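Local coordinates for protein argininosuccinate lyase (Chelativorans sp., PDB 6RXA) that is an EDDS lyase of the aspartase/fumarase superfamily, a C-N lyase that probably also splits argininosuccinate into fumarate and arginine, at residues L33-A38 with L327-I332. The protein carries 2 engineered substitutions. Numbering follows the deposited sequence.
Sequences LTLTSA and LEPRSI
Leu33 meets Pro329 through its backbone carbonyl: the oxygen lies 3.4 Å from Pro329 CB and nearly as close to CG. No direct hydrogen bond joins the two segments, but the same Leu33 O accepts a hydrogen bond from a water at 2.8 Å, and that water in turn accepts from Arg330 N, at 2.9 Å. The bridge thus gives a partner to an amide in the first turn of helix 329-348. Thr34 turns its side chain away and serves its own helix as N-cap, OG1 accepting from Ser37 N in a bond of 160°, while its carbonyl oxygen borders Pro329 CG. The backbones come nearest at Leu35 and Glu328, with 5.6 Å between their CA atoms, and Leu35 CA stands 3.7 Å from Pro329 CD. With CG anti to the backbone N (chi1 -173°), the leucine sends CD1 alongside the carbonyl oxygen of Leu327 and to 3.8 Å from Pro329 CD, the two side chains crossing at about a right angle. The contact joins two helix starts, those of 35-56 and 329-348, with Thr34 and Glu328 at the N-cap positions; both belong to the largely helical fold of the aspartase/fumarase superfamily, away from the annotated substrate-binding residues. One turn on from Leu35, Ala38 points its methyl at the ring, CB to Pro329 CG 3.6 Å, and Phe123 of helix 112-147 packs against Leu35, Ala38 and Pro329 alike. Replacing Pro329 by a glycine would probably leave a gap where the ring now meets Leu35 and Ala38 and make the start of helix 329-348 less rigid. Near the water bridge, Arg330 forms a salt bridge with Asp29 through NH1, whereas its NH2 lies close to that of Arg330 of the second subunit.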
loop_
_atom_site.group_PDB
_atom_site.type_symbol
_atom_site.label_atom_id
_atom_site.label_comp_id
_atom_site.label_asym_id
_atom_site.label_seq_id
_atom_site.Cartn_x
_atom_site.Cartn_y
_atom_site.Cartn_z
ATOM N N LEU A 33 -4.020 24.164 -0.887
ATOM C CA LEU A 33 -4.256 24.553 0.494
ATOM C C LEU A 33 -3.908 23.411 1.432
ATOM O O LEU A 33 -3.996 22.234 1.061
ATOM C CB LEU A 33 -5.743 24.836 0.693
ATOM C CG LEU A 33 -6.332 25.975 -0.122
ATOM C CD1 LEU A 33 -7.803 26.113 0.170
ATOM C CD2 LEU A 33 -5.591 27.256 0.190
ATOM N N THR A 34 -3.554 23.759 2.667
ATOM C CA THR A 34 -3.575 22.744 3.706
ATOM C C THR A 34 -5.020 22.309 3.961
ATOM O O THR A 34 -5.975 23.039 3.673
ATOM C CB THR A 34 -3.029 23.273 5.038
ATOM O OG1 THR A 34 -3.870 24.342 5.492
ATOM C CG2 THR A 34 -1.593 23.764 4.915
ATOM N N LEU A 35 -5.181 21.131 4.567
ATOM C CA LEU A 35 -6.523 20.714 4.961
ATOM C C LEU A 35 -7.159 21.730 5.911
ATOM O O LEU A 35 -8.339 22.077 5.765
ATOM C CB LEU A 35 -6.499 19.304 5.559
ATOM C CG LEU A 35 -7.897 18.738 5.844
ATOM C CD1 LEU A 35 -8.720 18.539 4.610
ATOM C CD2 LEU A 35 -7.760 17.404 6.606
ATOM N N THR A 36 -6.393 22.232 6.890
ATOM C CA THR A 36 -6.944 23.217 7.821
ATOM C C THR A 36 -7.500 24.433 7.092
ATOM O O THR A 36 -8.616 24.887 7.389
ATOM C CB THR A 36 -5.864 23.632 8.824
ATOM O OG1 THR A 36 -5.490 22.484 9.603
ATOM C CG2 THR A 36 -6.367 24.746 9.723
ATOM N N SER A 37 -6.765 24.955 6.113
ATOM C CA SER A 37 -7.241 26.141 5.409
ATOM C C SER A 37 -8.416 25.823 4.497
ATOM O O SER A 37 -9.320 26.659 4.335
ATOM C CB SER A 37 -6.094 26.762 4.622
ATOM O OG SER A 37 -5.175 27.386 5.508
ATOM N N ALA A 38 -8.434 24.628 3.912
ATOM C CA ALA A 38 -9.532 24.250 3.037
ATOM C C ALA A 38 -10.828 24.040 3.812
ATOM O O ALA A 38 -11.910 24.375 3.309
ATOM C CB ALA A 38 -9.166 22.983 2.259
ATOM N N LEU A 327 -7.774 12.667 3.867
ATOM C CA LEU A 327 -7.638 12.909 2.437
ATOM C C LEU A 327 -7.442 14.408 2.235
ATOM O O LEU A 327 -8.321 15.202 2.589
ATOM C CB LEU A 327 -8.872 12.443 1.675
ATOM C CG LEU A 327 -8.801 12.581 0.153
ATOM C CD1 LEU A 327 -7.593 11.863 -0.451
ATOM C CD2 LEU A 327 -10.115 12.064 -0.483
ATOM N N GLU A 328 -6.298 14.789 1.705
ATOM C CA GLU A 328 -5.886 16.186 1.728
ATOM C C GLU A 328 -6.144 16.894 0.412
ATOM O O GLU A 328 -6.206 16.279 -0.660
ATOM C CB GLU A 328 -4.401 16.267 2.075
ATOM C CG GLU A 328 -4.104 15.544 3.382
ATOM C CD GLU A 328 -2.927 16.099 4.129
ATOM O OE1 GLU A 328 -2.007 15.317 4.451
ATOM O OE2 GLU A 328 -2.926 17.313 4.400
ATOM N N PRO A 329 -6.290 18.213 0.465
ATOM C CA PRO A 329 -6.585 18.973 -0.756
ATOM C C PRO A 329 -5.619 18.714 -1.899
ATOM O O PRO A 329 -6.050 18.603 -3.057
ATOM C CB PRO A 329 -6.535 20.432 -0.270
ATOM C CG PRO A 329 -6.921 20.354 1.169
ATOM C CD PRO A 329 -6.321 19.062 1.677
ATOM N N ARG A 330 -4.318 18.631 -1.622
ATOM C CA ARG A 330 -3.360 18.472 -2.710
ATOM C C ARG A 330 -3.596 17.180 -3.485
ATOM O O ARG A 330 -3.344 17.137 -4.690
ATOM C CB ARG A 330 -1.922 18.551 -2.204
ATOM C CG ARG A 330 -1.493 17.500 -1.209
ATOM C CD ARG A 330 -0.053 17.778 -0.742
ATOM N NE ARG A 330 0.077 19.089 -0.098
ATOM C CZ ARG A 330 0.543 20.191 -0.690
ATOM N NH1 ARG A 330 0.952 20.174 -1.958
ATOM N NH2 ARG A 330 0.604 21.323 -0.006
ATOM N N SER A 331 -4.076 16.126 -2.822
ATOM C CA SER A 331 -4.356 14.880 -3.525
ATOM C C SER A 331 -5.519 15.048 -4.489
ATOM O O SER A 331 -5.458 14.612 -5.644
ATOM C CB SER A 331 -4.641 13.788 -2.499
ATOM O OG SER A 331 -4.923 12.563 -3.117
ATOM N N ILE A 332 -6.599 15.682 -4.036
ATOM C CA ILE A 332 -7.724 15.903 -4.928
ATOM C C ILE A 332 -7.323 16.845 -6.046
ATOM O O ILE A 332 -7.693 16.648 -7.210
ATOM C CB ILE A 332 -8.951 16.400 -4.143
ATOM C CG1 ILE A 332 -9.367 15.334 -3.130
ATOM C CG2 ILE A 332 -10.081 16.703 -5.099
ATOM C CD1 ILE A 332 -10.297 15.853 -2.021
HETATM O O HOH W 1 -3.142 19.618 0.867
#